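Local coordinates for serine protease inhibitor 2 (Anopheles gambiae, PDB 3PZF), which inhibits clip-domain serine proteases by forming a covalent complex with its target, and so restrains phenoloxidase activation and melanization in mosquito hemolymph, at residues A[213-217]-A[283-287]; A[192-196]-A[341-345]; A[243-249]-A[375-381]. One frame throughout, in Å; residues are numbered along the deposited sequence.

Contact 1. Residues A[213-217]-A[283-287]; sequences AQYME and VTLPK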
loop_
_atom_site.group_PDB
_atom_site.type_symbol
_atom_site.label_atom_id
_atom_site.label_comp_id
_atom_site.label_asym_id
_atom_site.label_seq_id
_atom_site.Cartn_x
_atom_site.Cartn_y
_atom_site.Cartn_z
ATOM N N ALA A 213 23.362 8.346 3.418
ATOM C CA ALA A 213 22.502 7.925 2.329
ATOM C C ALA A 213 23.037 8.415 0.993
ATOM O O ALA A 213 23.861 9.318 0.960
ATOM C CB ALA A 213 21.077 8.466 2.549
ATOM N N GLN A 214 22.549 7.841 -0.109
ATOM C CA GLN A 214 22.891 8.331 -1.446
ATOM C C GLN A 214 21.757 9.206 -1.919
ATOM O O GLN A 214 20.624 8.766 -1.922
ATOM C CB GLN A 214 23.007 7.176 -2.431
ATOM C CG GLN A 214 24.137 6.215 -2.105
ATOM C CD GLN A 214 24.452 5.340 -3.293
ATOM O OE1 GLN A 214 25.046 5.797 -4.272
ATOM N NE2 GLN A 214 24.010 4.100 -3.241
ATOM N N TYR A 215 22.059 10.421 -2.360
ATOM C CA TYR A 215 20.989 11.382 -2.637
ATOM C C TYR A 215 20.894 11.744 -4.118
ATOM O O TYR A 215 21.835 11.551 -4.885
ATOM C CB TYR A 215 21.223 12.648 -1.825
ATOM C CG TYR A 215 20.927 12.520 -0.333
ATOM C CD1 TYR A 215 19.684 12.905 0.187
ATOM C CD2 TYR A 215 21.916 12.040 0.557
ATOM C CE1 TYR A 215 19.411 12.828 1.549
ATOM C CE2 TYR A 215 21.668 11.957 1.918
ATOM C CZ TYR A 215 20.426 12.364 2.412
ATOM O OH TYR A 215 20.179 12.268 3.763
ATOM N N MET A 216 19.738 12.262 -4.512
ATOM C CA MET A 216 19.544 12.807 -5.851
ATOM C C MET A 216 18.910 14.178 -5.672
ATOM O O MET A 216 18.197 14.388 -4.704
ATOM C CB MET A 216 18.631 11.908 -6.681
ATOM C CG MET A 216 17.383 11.504 -5.976
ATOM S SD MET A 216 16.584 10.189 -6.950
ATOM C CE MET A 216 15.083 10.030 -6.035
ATOM N N GLU A 217 19.231 15.111 -6.567
ATOM C CA GLU A 217 18.853 16.528 -6.416
ATOM C C GLU A 217 18.436 17.075 -7.755
ATOM O O GLU A 217 19.085 16.781 -8.762
ATOM C CB GLU A 217 20.066 17.341 -5.929
ATOM C CG GLU A 217 20.659 16.821 -4.643
ATOM C CD GLU A 217 21.955 17.531 -4.268
ATOM O OE1 GLU A 217 22.010 18.786 -4.337
ATOM O OE2 GLU A 217 22.919 16.822 -3.923
ATOM N N VAL A 283 14.756 20.022 -4.877
ATOM C CA VAL A 283 14.370 18.791 -4.215
ATOM C C VAL A 283 15.591 17.922 -4.031
ATOM O O VAL A 283 16.292 17.632 -5.005
ATOM C CB VAL A 283 13.382 17.969 -5.094
ATOM C CG1 VAL A 283 13.087 16.597 -4.467
ATOM C CG2 VAL A 283 12.082 18.759 -5.320
ATOM N N THR A 284 15.850 17.545 -2.778
ATOM C CA THR A 284 16.874 16.540 -2.453
ATOM C C THR A 284 16.185 15.369 -1.753
ATOM O O THR A 284 15.504 15.581 -0.738
ATOM C CB THR A 284 17.944 17.115 -1.479
ATOM O OG1 THR A 284 18.590 18.234 -2.080
ATOM C CG2 THR A 284 19.029 16.038 -1.150
ATOM N N LEU A 285 16.365 14.156 -2.290
ATOM C CA LEU A 285 15.741 12.942 -1.752
ATOM C C LEU A 285 16.789 11.856 -1.664
ATOM O O LEU A 285 17.647 11.746 -2.555
ATOM C CB LEU A 285 14.644 12.418 -2.658
ATOM C CG LEU A 285 13.353 13.257 -2.685
ATOM C CD1 LEU A 285 12.476 12.679 -3.774
ATOM C CD2 LEU A 285 12.656 13.155 -1.338
ATOM N N PRO A 286 16.715 11.049 -0.603
ATOM C CA PRO A 286 17.620 9.901 -0.543
ATOM C C PRO A 286 17.049 8.784 -1.394
ATOM O O PRO A 286 15.826 8.593 -1.398
ATOM C CB PRO A 286 17.596 9.506 0.937
ATOM C CG PRO A 286 16.224 9.936 1.419
ATOM C CD PRO A 286 15.894 11.189 0.616
ATOM N N LYS A 287 17.892 8.071 -2.114
ATOM C CA LYS A 287 17.432 6.919 -2.869
ATOM C C LYS A 287 17.180 5.769 -1.890
ATOM O O LYS A 287 17.836 5.672 -0.845
ATOM C CB LYS A 287 18.464 6.546 -3.938
ATOM C CG LYS A 287 18.573 7.629 -5.031
ATOM C CD LYS A 287 19.490 7.245 -6.172
ATOM C CE LYS A 287 20.957 7.508 -5.818
ATOM N NZ LYS A 287 21.897 7.171 -6.939
HETATM O O HOH W 1 20.385 5.970 0.130
HETATM O O HOH W 2 23.536 9.400 -5.958
#
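Met216 holds CG between its own backbone N and carbonyl carbon (chi1 48°) and then runs out straight, which lays SD 3.8 Å from Lys287 CG and brings CE against Leu285 CB. Tyr215, on the other face of the sheet, swings CG opposite its carbonyl carbon (chi1 -74°), and the ring crosses beneath Pro286. Pro286 CB stands 4.2 Å from the centroid of the Tyr215 ring, over its face, in a CH-pi contact, while Tyr215 CD1 meets the methyl Thr284 CG2 at 3.5 Å. A proline suits this place: Tyr215 and Pro286 are a non-hydrogen-bonded antiparallel pair, so the missing N-H costs the ladder nothing, and its rigid ring sets the CB methylene over one face of the tyrosine. The bonds of the ladder lie on either side of that pair. Lys287 N gives to Gln214 O over 2.8 Å; Met216 and Leu285 exchange bonds in both directions, Met216 N to Leu285 O at 2.9 Å. Lys287 uses its long chain, bent at chi3, to pass Gln214 CB and reach a water that also binds Tyr215 O; its ammonium group pairs with Glu343. Tyr215 OH bonds to Pro202 O on the neighbouring strand 200-203. This antiparallel pairing of strands 211-227 and 277-295, with strand 366-369 beyond, is that of sheet C in the serpin fold.

Contact 2. Residues A[192-196]-A[341-345]; sequences PFPEV and INELG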
loop_
_atom_site.group_PDB
_atom_site.type_symbol
_atom_site.label_atom_id
_atom_site.label_comp_id
_atom_site.label_asym_id
_atom_site.label_seq_id
_atom_site.Cartn_x
_atom_site.Cartn_y
_atom_site.Cartn_z
ATOM N N PRO A 192 12.729 13.505 -14.338
ATOM C CA PRO A 192 13.753 12.657 -13.694
ATOM C C PRO A 192 14.865 13.526 -13.098
ATOM O O PRO A 192 15.093 14.644 -13.593
ATOM C CB PRO A 192 14.314 11.830 -14.856
ATOM C CG PRO A 192 13.983 12.622 -16.099
ATOM C CD PRO A 192 12.678 13.324 -15.799
ATOM N N PHE A 193 15.529 13.026 -12.062
ATOM C CA PHE A 193 16.720 13.704 -11.516
ATOM C C PHE A 193 17.954 13.513 -12.364
ATOM O O PHE A 193 18.161 12.442 -12.946
ATOM C CB PHE A 193 17.021 13.142 -10.130
ATOM C CG PHE A 193 15.940 13.425 -9.121
ATOM C CD1 PHE A 193 16.098 14.465 -8.206
ATOM C CD2 PHE A 193 14.769 12.684 -9.096
ATOM C CE1 PHE A 193 15.137 14.727 -7.261
ATOM C CE2 PHE A 193 13.789 12.942 -8.151
ATOM C CZ PHE A 193 13.964 13.991 -7.239
ATOM N N PRO A 194 18.825 14.536 -12.410
ATOM C CA PRO A 194 20.142 14.313 -13.011
ATOM C C PRO A 194 20.850 13.179 -12.260
ATOM O O PRO A 194 20.664 13.048 -11.051
ATOM C CB PRO A 194 20.874 15.634 -12.769
ATOM C CG PRO A 194 19.826 16.632 -12.462
ATOM C CD PRO A 194 18.678 15.896 -11.856
ATOM N N GLU A 195 21.616 12.356 -12.960
ATOM C CA GLU A 195 22.367 11.291 -12.301
ATOM C C GLU A 195 23.748 11.819 -11.895
ATOM O O GLU A 195 24.483 12.335 -12.731
ATOM C CB GLU A 195 22.507 10.078 -13.231
ATOM C CG GLU A 195 21.206 9.302 -13.436
ATOM C CD GLU A 195 21.287 8.262 -14.551
ATOM O OE1 GLU A 195 20.500 7.292 -14.512
ATOM O OE2 GLU A 195 22.121 8.422 -15.471
ATOM N N VAL A 196 24.065 11.699 -10.606
ATOM C CA VAL A 196 25.373 12.086 -10.071
ATOM C C VAL A 196 26.037 10.854 -9.472
ATOM O O VAL A 196 25.425 10.152 -8.664
ATOM C CB VAL A 196 25.232 13.165 -8.976
ATOM C CG1 VAL A 196 26.521 13.310 -8.178
ATOM C CG2 VAL A 196 24.819 14.511 -9.599
ATOM N N ILE A 341 12.985 4.018 -5.179
ATOM C CA ILE A 341 13.062 5.249 -5.959
ATOM C C ILE A 341 14.529 5.513 -6.307
ATOM O O ILE A 341 15.440 5.324 -5.478
ATOM C CB ILE A 341 12.419 6.534 -5.281
ATOM C CG1 ILE A 341 13.214 6.986 -4.046
ATOM C CG2 ILE A 341 10.909 6.290 -4.962
ATOM C CD1 ILE A 341 12.731 8.316 -3.440
ATOM N N ASN A 342 14.745 5.924 -7.553
ATOM C CA ASN A 342 16.025 6.471 -7.976
ATOM C C ASN A 342 15.835 7.685 -8.905
ATOM O O ASN A 342 14.751 8.267 -8.951
ATOM C CB ASN A 342 16.890 5.380 -8.625
ATOM C CG ASN A 342 16.340 4.892 -9.944
ATOM O OD1 ASN A 342 15.358 5.404 -10.451
ATOM N ND2 ASN A 342 17.016 3.905 -10.532
ATOM N N GLU A 343 16.871 8.076 -9.642
ATOM C CA GLU A 343 16.782 9.281 -10.476
ATOM C C GLU A 343 15.726 9.189 -11.565
ATOM O O GLU A 343 15.223 10.196 -12.029
ATOM C CB GLU A 343 18.118 9.533 -11.161
ATOM C CG GLU A 343 19.226 9.937 -10.186
ATOM C CD GLU A 343 19.955 8.750 -9.574
ATOM O OE1 GLU A 343 19.568 7.567 -9.781
ATOM O OE2 GLU A 343 20.935 9.012 -8.869
ATOM N N LEU A 344 15.437 7.980 -12.019
ATOM C CA LEU A 344 14.567 7.825 -13.168
ATOM C C LEU A 344 13.146 7.492 -12.769
ATOM O O LEU A 344 12.227 7.681 -13.573
ATOM C CB LEU A 344 15.086 6.729 -14.093
ATOM C CG LEU A 344 16.515 6.962 -14.583
ATOM C CD1 LEU A 344 16.880 5.893 -15.601
ATOM C CD2 LEU A 344 16.652 8.369 -15.179
ATOM N N GLY A 345 12.942 6.977 -11.559
ATOM C CA GLY A 345 11.591 6.616 -11.139
ATOM C C GLY A 345 11.588 5.447 -10.168
ATOM O O GLY A 345 12.389 5.426 -9.253
HETATM O O HOH W 3 22.110 11.264 -8.266
#
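Glu343 and Phe193 form the tight part of this contact. Phe193 N donates to Glu343 O at 2.8 Å, in the carbonyl plane and on a lone pair, though the bond is bent to 139° at the hydrogen. The same oxygen sits at the edge of the Phe193 ring and 3.3 Å from Pro192 CA. The aliphatic part of Glu343 is wedged into the opposing main chain, its CB 3.4 Å from Phe193 O and its CG close to Pro194 O. A bend at chi2 (87°) then turns the carboxylate aside, where OE2 takes a 2.6 Å bond from a water shared with Val196 N and pairs with Lys287. The phenylalanine suits its inward place, since its ring packs on Met216, Val283 and Leu285. In serpins this corner belongs to the breach region of sheet A, where the reactive-centre loop enters; Leu344 and Gly345 begin the hinge required for binding to the peptidase. Asn342 shapes the bend with an Asx turn, its OD1 accepting from both Leu344 N and Gly345 N. Gly345 closes the bend: at its backbone angles a CB would be jammed against the carbonyl O of Leu344. Toward solvent the packing thins. Glu195 reaches across Glu343 at about a right angle, CG 3.8 Å from Glu343 CB; the two carboxylates stay apart, while Glu195 OE1 only brushes Leu344 CG at 4.0 Å.

Contact 3. Residues A[243-249]-A[375-381]; sequences KLAMYFI and IFFIEDE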
loop_
_atom_site.group_PDB
_atom_site.type_symbol
_atom_site.label_atom_id
_atom_site.label_comp_id
_atom_site.label_asym_id
_atom_site.label_seq_id
_atom_site.Cartn_x
_atom_site.Cartn_y
_atom_site.Cartn_z
ATOM N N LYS A 243 -1.560 9.603 -14.373
ATOM C CA LYS A 243 -2.396 8.894 -13.414
ATOM C C LYS A 243 -1.831 8.853 -12.009
ATOM O O LYS A 243 -2.571 9.074 -11.046
ATOM C CB LYS A 243 -2.665 7.469 -13.865
ATOM C CG LYS A 243 -3.418 6.686 -12.820
ATOM C CD LYS A 243 -4.346 5.672 -13.442
ATOM C CE LYS A 243 -5.457 6.337 -14.221
ATOM N NZ LYS A 243 -6.129 5.335 -15.068
ATOM N N LEU A 244 -0.540 8.549 -11.886
ATOM C CA LEU A 244 0.052 8.289 -10.586
ATOM C C LEU A 244 1.028 9.395 -10.193
ATOM O O LEU A 244 1.674 10.009 -11.052
ATOM C CB LEU A 244 0.836 6.971 -10.604
ATOM C CG LEU A 244 0.001 5.727 -10.929
ATOM C CD1 LEU A 244 0.931 4.539 -10.935
ATOM C CD2 LEU A 244 -1.105 5.550 -9.904
ATOM N N ALA A 245 1.131 9.641 -8.890
ATOM C CA ALA A 245 2.173 10.551 -8.372
ATOM C C ALA A 245 2.634 10.085 -7.008
ATOM O O ALA A 245 1.883 9.424 -6.322
ATOM C CB ALA A 245 1.596 11.986 -8.284
ATOM N N MET A 246 3.882 10.370 -6.619
ATOM C CA MET A 246 4.321 10.074 -5.262
ATOM C C MET A 246 4.326 11.358 -4.469
ATOM O O MET A 246 4.899 12.361 -4.894
ATOM C CB MET A 246 5.722 9.434 -5.206
ATOM C CG MET A 246 6.162 9.123 -3.763
ATOM S SD MET A 246 7.715 8.141 -3.646
ATOM C CE MET A 246 7.169 6.469 -3.974
ATOM N N TYR A 247 3.705 11.325 -3.297
ATOM C CA TYR A 247 3.760 12.471 -2.393
ATOM C C TYR A 247 4.716 12.198 -1.251
ATOM O O TYR A 247 4.842 11.052 -0.810
ATOM C CB TYR A 247 2.383 12.745 -1.806
ATOM C CG TYR A 247 1.421 13.487 -2.707
ATOM C CD1 TYR A 247 0.605 12.796 -3.605
ATOM C CD2 TYR A 247 1.304 14.892 -2.648
ATOM C CE1 TYR A 247 -0.306 13.487 -4.434
ATOM C CE2 TYR A 247 0.387 15.569 -3.460
ATOM C CZ TYR A 247 -0.401 14.868 -4.352
ATOM O OH TYR A 247 -1.318 15.593 -5.133
ATOM N N PHE A 248 5.424 13.244 -0.798
ATOM C CA PHE A 248 6.366 13.134 0.314
ATOM C C PHE A 248 5.924 14.114 1.379
ATOM O O PHE A 248 5.674 15.277 1.063
ATOM C CB PHE A 248 7.795 13.509 -0.140
ATOM C CG PHE A 248 8.318 12.639 -1.259
ATOM C CD1 PHE A 248 9.132 11.551 -0.983
ATOM C CD2 PHE A 248 7.936 12.873 -2.580
ATOM C CE1 PHE A 248 9.582 10.731 -2.006
ATOM C CE2 PHE A 248 8.393 12.048 -3.607
ATOM C CZ PHE A 248 9.231 10.984 -3.317
ATOM N N ILE A 249 5.847 13.666 2.627
ATOM C CA ILE A 249 5.566 14.569 3.750
ATOM C C ILE A 249 6.774 14.554 4.673
ATOM O O ILE A 249 7.052 13.534 5.307
ATOM C CB ILE A 249 4.318 14.142 4.522
ATOM C CG1 ILE A 249 3.090 14.165 3.582
ATOM C CG2 ILE A 249 4.105 15.036 5.753
ATOM C CD1 ILE A 249 1.797 13.534 4.210
ATOM N N ILE A 375 7.418 10.600 5.363
ATOM C CA ILE A 375 6.321 9.727 4.933
ATOM C C ILE A 375 6.185 9.894 3.440
ATOM O O ILE A 375 6.434 10.974 2.924
ATOM C CB ILE A 375 5.029 10.198 5.628
ATOM C CG1 ILE A 375 5.214 10.041 7.150
ATOM C CG2 ILE A 375 3.754 9.436 5.067
ATOM C CD1 ILE A 375 4.322 10.972 8.015
ATOM N N PHE A 376 5.817 8.832 2.725
ATOM C CA PHE A 376 5.499 8.965 1.318
ATOM C C PHE A 376 4.270 8.117 0.994
ATOM O O PHE A 376 3.909 7.202 1.759
ATOM C CB PHE A 376 6.677 8.541 0.442
ATOM C CG PHE A 376 7.047 7.085 0.580
ATOM C CD1 PHE A 376 8.023 6.672 1.504
ATOM C CD2 PHE A 376 6.447 6.120 -0.229
ATOM C CE1 PHE A 376 8.347 5.315 1.643
ATOM C CE2 PHE A 376 6.781 4.761 -0.097
ATOM C CZ PHE A 376 7.735 4.366 0.840
ATOM N N PHE A 377 3.608 8.445 -0.110
ATOM C CA PHE A 377 2.520 7.613 -0.618
ATOM C C PHE A 377 2.385 7.790 -2.125
ATOM O O PHE A 377 2.836 8.793 -2.684
ATOM C CB PHE A 377 1.177 7.832 0.134
ATOM C CG PHE A 377 0.594 9.218 0.037
ATOM C CD1 PHE A 377 0.934 10.202 0.954
ATOM C CD2 PHE A 377 -0.371 9.517 -0.932
ATOM C CE1 PHE A 377 0.346 11.477 0.881
ATOM C CE2 PHE A 377 -0.942 10.807 -1.002
ATOM C CZ PHE A 377 -0.575 11.764 -0.088
ATOM N N ILE A 378 1.853 6.770 -2.790
ATOM C CA ILE A 378 1.595 6.864 -4.216
ATOM C C ILE A 378 0.096 6.817 -4.386
ATOM O O ILE A 378 -0.551 5.925 -3.829
ATOM C CB ILE A 378 2.233 5.700 -4.968
ATOM C CG1 ILE A 378 3.770 5.799 -4.831
ATOM C CG2 ILE A 378 1.836 5.765 -6.470
ATOM C CD1 ILE A 378 4.480 4.651 -5.476
ATOM N N GLU A 379 -0.449 7.755 -5.150
ATOM C CA GLU A 379 -1.904 7.834 -5.313
ATOM C C GLU A 379 -2.289 7.818 -6.788
ATOM O O GLU A 379 -1.544 8.306 -7.626
ATOM C CB GLU A 379 -2.364 9.115 -4.618
ATOM C CG GLU A 379 -3.600 9.799 -5.105
ATOM C CD GLU A 379 -3.831 11.051 -4.290
ATOM O OE1 GLU A 379 -3.868 10.933 -3.053
ATOM O OE2 GLU A 379 -3.922 12.151 -4.873
ATOM N N ASP A 380 -3.435 7.205 -7.077
ATOM C CA ASP A 380 -4.134 7.341 -8.355
ATOM C C ASP A 380 -4.830 8.706 -8.313
ATOM O O ASP A 380 -5.758 8.905 -7.550
ATOM C CB ASP A 380 -5.147 6.187 -8.498
ATOM C CG ASP A 380 -5.951 6.257 -9.795
ATOM O OD1 ASP A 380 -6.086 7.358 -10.373
ATOM O OD2 ASP A 380 -6.439 5.193 -10.246
ATOM N N GLU A 381 -4.327 9.670 -9.078
ATOM C CA GLU A 381 -4.794 11.043 -8.947
ATOM C C GLU A 381 -6.124 11.262 -9.650
ATOM O O GLU A 381 -6.669 12.351 -9.581
ATOM C CB GLU A 381 -3.766 12.007 -9.503
ATOM C CG GLU A 381 -2.430 11.882 -8.774
ATOM C CD GLU A 381 -1.548 13.048 -9.073
ATOM O OE1 GLU A 381 -1.357 13.872 -8.158
ATOM O OE2 GLU A 381 -1.096 13.152 -10.232
HETATM O O HOH W 4 -3.158 14.203 -6.211
#
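Tyr247 and Phe377 face each other across a hydrogen-bonded pair, Tyr247 N giving to Phe377 O at 2.7 Å. Phe377 CG sits between its backbone N and carbonyl carbon (chi1 62°), which brings the ring back toward the partner strand and under Tyr247 CB, 3.7 Å from the ring centroid. The two rings are nearly parallel, with planes at 13°, but slid so far apart that they barely overlap. On the opposite face of the sheet the flexible Met246 bends its tip to set CE 3.6 Å from Ile378 CG1, and its sulfur makes an oblique Met-aromatic contact with the Phe376 ring. The small Ala245 leaves room for the Glu381 carboxylate, Ala245 CB being 3.4 Å from Glu381 CD. One step outward, a water gathers the polar ends: it accepts from Tyr247 OH at 2.5 Å and donates to Glu379 OE2 and Glu381 OE1. Arg21 pairs with Glu379 and Arg236 with Glu381, which probably offsets the charge of these buried residues. The two strands form the core of serpin sheet B, with strand 232-238 flanking 244-251, strand 386-392 flanking 374-380, and helix 257-263 packed on Ile249 and Ile375.

Contacts 1 and 3 are buried antiparallel pairings in sheets C and B, whereas contact 2 joins two irregular loops and is only partly buried. Contact 3 lies nearer the centre of the chain, about 11 Å out between centres against 22 and 23 Å for the others, and is rich in aromatic and aliphatic packing, with two buried glutamates each paired to an arginine. Contacts 1 and 2 meet at strand 277-295, where Phe193 packs on Val283 and Leu285; Met216 SD lies against the backbone of Asn342 and Glu343, and one lysine-glutamate pair spans both. Contact 3 uses other strands, but Ile341 reaches Met246 and Phe248, and Leu285 also meets Phe248, through apolar contacts.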